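Local coordinates for protein glucosamine kinase (PDB 6HWJ) that phosphorylates D-glucosamine at the expense of ATP to give D-glucosamine 6-phosphate, using magnesium, and acts more weakly on glucose, at residues Gly190-Asp201 and His302-Tyr313. Residues are numbered along the deposited sequence; the frame is centred on the assembly and turned at random.
Sequences GALDGWDWAVDD and HVGQILRADGRY. With MG (magnesium ion), chain C.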
ATOM      1  N   GLY A 190     -13.885  -5.393 -13.214  1.00 35.75           N
ATOM      2  CA  GLY A 190     -14.895  -4.352 -13.080  1.00 46.51           C
ATOM      3  C   GLY A 190     -14.876  -3.609 -11.761  1.00 54.18           C
ATOM      4  O   GLY A 190     -15.938  -3.350 -11.184  1.00 58.59           O
ATOM      5  N   ALA A 191     -13.685  -3.229 -11.289  1.00 53.29           N
ATOM      6  CA  ALA A 191     -13.517  -2.669  -9.953  1.00 46.00           C
ATOM      7  C   ALA A 191     -12.853  -1.298 -10.029  1.00 40.51           C
ATOM      8  O   ALA A 191     -11.805  -1.137 -10.659  1.00 44.43           O
ATOM      9  CB  ALA A 191     -12.689  -3.612  -9.071  1.00 45.62           C
ATOM     10  N   LEU A 192     -13.452  -0.326  -9.367  1.00 34.86           N
ATOM     11  CA  LEU A 192     -12.914   1.021  -9.260  1.00 33.05           C
ATOM     12  C   LEU A 192     -12.403   1.264  -7.848  1.00 26.86           C
ATOM     13  O   LEU A 192     -12.836   0.621  -6.885  1.00 26.26           O
ATOM     14  CB  LEU A 192     -13.996   2.064  -9.591  1.00 38.91           C
ATOM     15  CG  LEU A 192     -14.606   1.961 -10.989  1.00 44.40           C
ATOM     16  CD1 LEU A 192     -15.840   2.848 -11.108  1.00 46.59           C
ATOM     17  CD2 LEU A 192     -13.571   2.328 -12.043  1.00 47.26           C
ATOM     18  N   ASP A 193     -11.491   2.219  -7.720  1.00 27.50           N
ATOM     19  CA  ASP A 193     -10.990   2.556  -6.384  1.00 27.21           C
ATOM     20  C   ASP A 193     -11.793   3.720  -5.815  1.00 25.50           C
ATOM     21  O   ASP A 193     -12.564   4.381  -6.516  1.00 27.23           O
ATOM     22  CB  ASP A 193      -9.482   2.858  -6.411  1.00 29.63           C
ATOM     23  CG  ASP A 193      -9.132   4.180  -7.077  1.00 33.39           C
ATOM     24  OD1 ASP A 193      -9.624   5.243  -6.657  1.00 32.94           O
ATOM     25  OD2 ASP A 193      -8.328   4.150  -8.022  1.00 38.79           O
ATOM     26  N   GLY A 194     -11.598   3.955  -4.518  1.00 25.51           N
ATOM     27  CA  GLY A 194     -12.437   4.865  -3.770  1.00 26.94           C
ATOM     28  C   GLY A 194     -12.386   6.294  -4.255  1.00 27.15           C
ATOM     29  O   GLY A 194     -13.344   7.048  -4.067  1.00 28.72           O
ATOM     30  N   TRP A 195     -11.282   6.703  -4.870  1.00 25.42           N
ATOM     31  CA  TRP A 195     -11.266   8.065  -5.419  1.00 26.92           C
ATOM     32  C   TRP A 195     -12.230   8.201  -6.587  1.00 31.25           C
ATOM     33  O   TRP A 195     -12.508   9.327  -7.013  1.00 31.51           O
ATOM     34  CB  TRP A 195      -9.836   8.462  -5.799  1.00 30.64           C
ATOM     35  CG  TRP A 195      -9.080   8.924  -4.583  1.00 32.92           C
ATOM     36  CD1 TRP A 195      -7.986   8.332  -4.007  1.00 35.19           C
ATOM     37  CD2 TRP A 195      -9.391  10.067  -3.777  1.00 33.89           C
ATOM     38  NE1 TRP A 195      -7.589   9.053  -2.894  1.00 36.54           N
ATOM     39  CE2 TRP A 195      -8.438  10.119  -2.732  1.00 37.30           C
ATOM     40  CE3 TRP A 195     -10.372  11.060  -3.844  1.00 36.83           C
ATOM     41  CZ2 TRP A 195      -8.451  11.118  -1.767  1.00 36.75           C
ATOM     42  CZ3 TRP A 195     -10.378  12.057  -2.875  1.00 42.08           C
ATOM     43  CH2 TRP A 195      -9.428  12.071  -1.854  1.00 37.62           C
ATOM     44  N   ASP A 196     -12.740   7.080  -7.109  1.00 31.06           N
ATOM     45  CA  ASP A 196     -13.883   7.090  -8.011  1.00 30.73           C
ATOM     46  C   ASP A 196     -15.199   6.878  -7.251  1.00 28.43           C
ATOM     47  O   ASP A 196     -16.079   7.738  -7.290  1.00 28.95           O
ATOM     48  CB  ASP A 196     -13.719   6.030  -9.102  1.00 34.69           C
ATOM     49  CG  ASP A 196     -12.612   6.371 -10.078  1.00 45.74           C
ATOM     50  OD1 ASP A 196     -12.582   7.525 -10.556  1.00 50.26           O
ATOM     51  OD2 ASP A 196     -11.765   5.497 -10.357  1.00 47.98           O
ATOM     52  N   TRP A 197     -15.334   5.745  -6.547  1.00 26.70           N
ATOM     53  CA  TRP A 197     -16.654   5.367  -6.046  1.00 28.61           C
ATOM     54  C   TRP A 197     -17.077   6.161  -4.824  1.00 27.34           C
ATOM     55  O   TRP A 197     -18.269   6.424  -4.671  1.00 28.40           O
ATOM     56  CB  TRP A 197     -16.743   3.866  -5.728  1.00 26.19           C
ATOM     57  CG  TRP A 197     -15.820   3.298  -4.683  1.00 23.73           C
ATOM     58  CD1 TRP A 197     -14.706   2.535  -4.908  1.00 25.63           C
ATOM     59  CD2 TRP A 197     -15.952   3.391  -3.258  1.00 25.40           C
ATOM     60  NE1 TRP A 197     -14.128   2.175  -3.709  1.00 26.07           N
ATOM     61  CE2 TRP A 197     -14.876   2.695  -2.685  1.00 26.61           C
ATOM     62  CE3 TRP A 197     -16.867   4.021  -2.410  1.00 26.82           C
ATOM     63  CZ2 TRP A 197     -14.697   2.602  -1.303  1.00 23.59           C
ATOM     64  CZ3 TRP A 197     -16.675   3.934  -1.049  1.00 26.53           C
ATOM     65  CH2 TRP A 197     -15.596   3.233  -0.515  1.00 26.22           C
ATOM     66  N   ALA A 198     -16.131   6.567  -3.959  1.00 26.49           N
ATOM     67  CA  ALA A 198     -16.516   7.345  -2.797  1.00 25.86           C
ATOM     68  C   ALA A 198     -16.903   8.763  -3.192  1.00 25.27           C
ATOM     69  O   ALA A 198     -17.865   9.319  -2.658  1.00 26.42           O
ATOM     70  CB  ALA A 198     -15.391   7.362  -1.755  1.00 27.72           C
ATOM     71  N   VAL A 199     -16.155   9.368  -4.119  1.00 26.12           N
ATOM     72  CA  VAL A 199     -16.523  10.675  -4.635  1.00 26.35           C
ATOM     73  C   VAL A 199     -17.899  10.608  -5.292  1.00 26.95           C
ATOM     74  O   VAL A 199     -18.718  11.513  -5.141  1.00 27.43           O
ATOM     75  CB  VAL A 199     -15.451  11.180  -5.618  1.00 28.27           C
ATOM     76  CG1 VAL A 199     -15.939  12.382  -6.396  1.00 28.49           C
ATOM     77  CG2 VAL A 199     -14.142  11.521  -4.849  1.00 31.83           C
ATOM     78  N   ASP A 200     -18.171   9.538  -6.033  1.00 28.81           N
ATOM     79  CA  ASP A 200     -19.479   9.417  -6.668  1.00 29.25           C
ATOM     80  C   ASP A 200     -20.604   9.276  -5.638  1.00 26.88           C
ATOM     81  O   ASP A 200     -21.662   9.906  -5.783  1.00 29.56           O
ATOM     82  CB  ASP A 200     -19.483   8.232  -7.634  1.00 32.13           C
ATOM     83  CG  ASP A 200     -20.751   8.180  -8.456  1.00 40.67           C
ATOM     84  OD1 ASP A 200     -20.958   9.109  -9.252  1.00 43.66           O
ATOM     85  OD2 ASP A 200     -21.544   7.232  -8.284  1.00 43.72           O
ATOM     86  N   ASP A 201     -20.411   8.449  -4.610  1.00 28.32           N
ATOM     87  CA  ASP A 201     -21.415   8.343  -3.548  1.00 30.17           C
ATOM     88  C   ASP A 201     -21.780   9.707  -2.974  1.00 30.89           C
ATOM     89  O   ASP A 201     -22.959  10.079  -2.887  1.00 28.89           O
ATOM     90  CB  ASP A 201     -20.898   7.465  -2.407  1.00 33.74           C
ATOM     91  CG  ASP A 201     -20.932   5.990  -2.726  1.00 39.19           C
ATOM     92  OD1 ASP A 201     -21.460   5.607  -3.788  1.00 36.88           O
ATOM     93  OD2 ASP A 201     -20.416   5.215  -1.885  1.00 42.48           O
ATOM     94  N   HIS A 302      -5.945   4.475   2.605  1.00 24.22           N
ATOM     95  CA  HIS A 302      -6.838   5.565   2.222  1.00 24.42           C
ATOM     96  C   HIS A 302      -7.814   5.003   1.200  1.00 25.52           C
ATOM     97  O   HIS A 302      -7.683   3.854   0.755  1.00 23.55           O
ATOM     98  CB  HIS A 302      -6.052   6.764   1.675  1.00 24.24           C
ATOM     99  CG  HIS A 302      -5.192   6.442   0.497  1.00 24.52           C
ATOM    100  ND1 HIS A 302      -5.690   6.334  -0.776  1.00 27.28           N
ATOM    101  CD2 HIS A 302      -3.856   6.217   0.397  1.00 26.63           C
ATOM    102  CE1 HIS A 302      -4.702   6.054  -1.615  1.00 27.68           C
ATOM    103  NE2 HIS A 302      -3.577   5.973  -0.925  1.00 25.04           N
ATOM    104  N   VAL A 303      -8.801   5.823   0.819  1.00 26.56           N
ATOM    105  CA  VAL A 303      -9.897   5.291   0.002  1.00 25.41           C
ATOM    106  C   VAL A 303      -9.399   4.838  -1.353  1.00 27.41           C
ATOM    107  O   VAL A 303     -10.034   4.013  -2.006  1.00 25.98           O
ATOM    108  CB  VAL A 303     -11.040   6.322  -0.176  1.00 32.76           C
ATOM    109  CG1 VAL A 303     -11.581   6.751   1.157  1.00 35.68           C
ATOM    110  CG2 VAL A 303     -10.566   7.510  -1.016  1.00 33.75           C
ATOM    111  N   GLY A 304      -8.287   5.400  -1.832  1.00 28.95           N
ATOM    112  CA  GLY A 304      -7.721   4.959  -3.101  1.00 29.93           C
ATOM    113  C   GLY A 304      -7.194   3.544  -3.086  1.00 26.35           C
ATOM    114  O   GLY A 304      -6.894   3.014  -4.157  1.00 28.25           O
ATOM    115  N   GLN A 305      -7.038   2.939  -1.906  1.00 24.76           N
ATOM    116  CA  GLN A 305      -6.558   1.572  -1.785  1.00 23.30           C
ATOM    117  C   GLN A 305      -7.713   0.584  -1.653  1.00 24.21           C
ATOM    118  O   GLN A 305      -7.478  -0.600  -1.406  1.00 24.72           O
ATOM    119  CB  GLN A 305      -5.639   1.417  -0.577  1.00 22.03           C
ATOM    120  CG  GLN A 305      -4.556   2.489  -0.430  1.00 24.13           C
ATOM    121  CD  GLN A 305      -3.479   2.386  -1.484  1.00 26.86           C
ATOM    122  OE1 GLN A 305      -3.732   1.978  -2.628  1.00 31.18           O
ATOM    123  NE2 GLN A 305      -2.244   2.748  -1.103  1.00 26.51           N
ATOM    124  N   ILE A 306      -8.954   1.055  -1.765  1.00 24.35           N
ATOM    125  CA  ILE A 306     -10.132   0.196  -1.606  1.00 23.71           C
ATOM    126  C   ILE A 306     -10.852   0.109  -2.941  1.00 25.06           C
ATOM    127  O   ILE A 306     -11.373   1.115  -3.446  1.00 28.27           O
ATOM    128  CB  ILE A 306     -11.085   0.710  -0.512  1.00 24.08           C
ATOM    129  CG1 ILE A 306     -10.332   0.974   0.802  1.00 25.54           C
ATOM    130  CG2 ILE A 306     -12.213  -0.310  -0.304  1.00 28.18           C
ATOM    131  CD1 ILE A 306      -9.795  -0.268   1.498  1.00 26.42           C
ATOM    132  N   LEU A 307     -10.905  -1.096  -3.496  1.00 22.85           N
ATOM    133  CA  LEU A 307     -11.710  -1.376  -4.670  1.00 26.54           C
ATOM    134  C   LEU A 307     -13.123  -1.769  -4.245  1.00 28.33           C
ATOM    135  O   LEU A 307     -13.303  -2.444  -3.230  1.00 31.56           O
ATOM    136  CB  LEU A 307     -11.081  -2.497  -5.481  1.00 29.66           C
ATOM    137  CG  LEU A 307      -9.601  -2.282  -5.816  1.00 30.36           C
ATOM    138  CD1 LEU A 307      -9.034  -3.516  -6.511  1.00 32.53           C
ATOM    139  CD2 LEU A 307      -9.401  -1.053  -6.666  1.00 30.19           C
ATOM    140  N   ARG A 308     -14.123  -1.334  -5.023  1.00 27.54           N
ATOM    141  CA  ARG A 308     -15.511  -1.695  -4.772  1.00 27.86           C
ATOM    142  C   ARG A 308     -16.182  -2.112  -6.069  1.00 27.43           C
ATOM    143  O   ARG A 308     -16.067  -1.412  -7.078  1.00 32.62           O
ATOM    144  CB  ARG A 308     -16.293  -0.532  -4.139  1.00 27.03           C
ATOM    145  CG  ARG A 308     -17.648  -0.953  -3.640  1.00 29.27           C
ATOM    146  CD  ARG A 308     -18.386   0.161  -2.952  1.00 29.90           C
ATOM    147  NE  ARG A 308     -18.981   1.108  -3.881  1.00 30.37           N
ATOM    148  CZ  ARG A 308     -19.675   2.180  -3.505  1.00 31.73           C
ATOM    149  NH1 ARG A 308     -20.176   2.992  -4.413  1.00 33.27           N
ATOM    150  NH2 ARG A 308     -19.875   2.426  -2.217  1.00 30.25           N
ATOM    151  N   ALA A 309     -16.865  -3.255  -6.046  1.00 29.21           N
ATOM    152  CA  ALA A 309     -17.700  -3.692  -7.158  1.00 34.07           C
ATOM    153  C   ALA A 309     -18.827  -4.573  -6.631  1.00 28.85           C
ATOM    154  O   ALA A 309     -18.584  -5.497  -5.852  1.00 28.59           O
ATOM    155  CB  ALA A 309     -16.870  -4.463  -8.201  1.00 37.59           C
ATOM    156  N   ASP A 310     -20.051  -4.291  -7.058  1.00 34.32           N
ATOM    157  CA  ASP A 310     -21.214  -5.111  -6.685  1.00 37.03           C
ATOM    158  C   ASP A 310     -21.339  -5.266  -5.165  1.00 36.52           C
ATOM    159  O   ASP A 310     -21.694  -6.327  -4.653  1.00 36.94           O
ATOM    160  CB  ASP A 310     -21.140  -6.486  -7.343  1.00 43.09           C
ATOM    161  CG  ASP A 310     -20.897  -6.407  -8.830  1.00 49.74           C
ATOM    162  OD1 ASP A 310     -21.562  -5.592  -9.502  1.00 49.75           O
ATOM    163  OD2 ASP A 310     -20.022  -7.149  -9.313  1.00 52.44           O
ATOM    164  N   GLY A 311     -21.035  -4.201  -4.437  1.00 37.43           N
ATOM    165  CA  GLY A 311     -21.168  -4.236  -2.999  1.00 36.58           C
ATOM    166  C   GLY A 311     -20.056  -4.948  -2.272  1.00 30.01           C
ATOM    167  O   GLY A 311     -20.110  -5.038  -1.042  1.00 30.92           O
ATOM    168  N   ARG A 312     -19.035  -5.431  -2.986  1.00 27.91           N
ATOM    169  CA  ARG A 312     -17.881  -6.083  -2.385  1.00 28.52           C
ATOM    170  C   ARG A 312     -16.712  -5.109  -2.323  1.00 26.69           C
ATOM    171  O   ARG A 312     -16.425  -4.419  -3.316  1.00 26.55           O
ATOM    172  CB  ARG A 312     -17.483  -7.318  -3.197  1.00 33.93           C
ATOM    173  CG  ARG A 312     -18.500  -8.447  -3.154  1.00 45.32           C
ATOM    174  CD  ARG A 312     -18.075  -9.582  -4.058  1.00 60.37           C
ATOM    175  NE  ARG A 312     -18.694 -10.850  -3.681  1.00 75.80           N
ATOM    176  CZ  ARG A 312     -19.933 -11.212  -4.010  1.00 86.41           C
ATOM    177  NH1 ARG A 312     -20.405 -12.390  -3.617  1.00 89.85           N
ATOM    178  NH2 ARG A 312     -20.700 -10.398  -4.724  1.00 89.73           N
ATOM    179  N   TYR A 313     -16.045  -5.056  -1.161  1.00 26.96           N
ATOM    180  CA  TYR A 313     -14.898  -4.184  -0.936  1.00 27.36           C
ATOM    181  C   TYR A 313     -13.615  -5.007  -0.875  1.00 27.81           C
ATOM    182  O   TYR A 313     -13.598  -6.089  -0.284  1.00 29.38           O
ATOM    183  CB  TYR A 313     -15.060  -3.399   0.382  1.00 25.66           C
ATOM    184  CG  TYR A 313     -16.187  -2.401   0.356  1.00 25.56           C
ATOM    185  CD1 TYR A 313     -17.509  -2.807   0.400  1.00 27.48           C
ATOM    186  CD2 TYR A 313     -15.919  -1.044   0.266  1.00 28.13           C
ATOM    187  CE1 TYR A 313     -18.557  -1.876   0.368  1.00 30.11           C
ATOM    188  CE2 TYR A 313     -16.945  -0.111   0.242  1.00 29.26           C
ATOM    189  CZ  TYR A 313     -18.246  -0.523   0.305  1.00 31.19           C
ATOM    190  OH  TYR A 313     -19.242   0.427   0.252  1.00 30.58           O
TER
HETATM  191 MG    MG C 501      -2.529   2.285  -4.299  1.00 37.98          MG
HETATM  192  O   HOH W   1      -4.246   3.440  -5.077  1.00 44.11           O
HETATM  193  O   HOH W   2      -3.543   0.769  -5.217  1.00 40.28           O
HETATM  194  O   HOH W   3      -1.839   2.462  -6.349  1.00 38.41           O
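The guanidinium of R308 grips D201 in an end-on, two-nitrogen salt bridge, NH2 lying 2.9 Å from OD2 and NH1 3.0 Å from OD1, and a third partner, the hydroxyl of Y313, takes a bond from NH2. With D201 and Y313 both at its edge, the group is fixed in rotation while one face lies on W197, the two planes only 24° apart. R308 CB makes a CH-pi contact 3.6 Å from the centroid of the five-membered ring. The chain runs extended as far as CD and then bends (chi3 78°), which lays the guanidinium along the indole with NH2 near CE3. G194 CA and A198 CB cover the opposite face of W197. At the indole edge, NE1 donates to I306 O (3.0 Å) from above the carbonyl plane. Y313 points its ring edge at the face of the W197 six-membered ring, a T-shaped pair with planes at 88°.

Strand 192-193 pairs antiparallel with 306-309, R308 N donating to L192 O at 3.0 Å. D193, inferred to bind ATP, then N-caps the helix through a weak bond from W195 N to its OD1. Farther along, V303 CG2 sits over the W195 five-membered ring. G304 O accepts from a water on the magnesium ion, whose protein ligands are Q305 OE1 and D317, so the 3-10 segment 303-305 joins this packing to the metal site. The strand pair belongs to a three-stranded antiparallel sheet finished by 312-315, with helix 212-234 against D201, R308 and Y313, and helix 335-356 against W195 and V303.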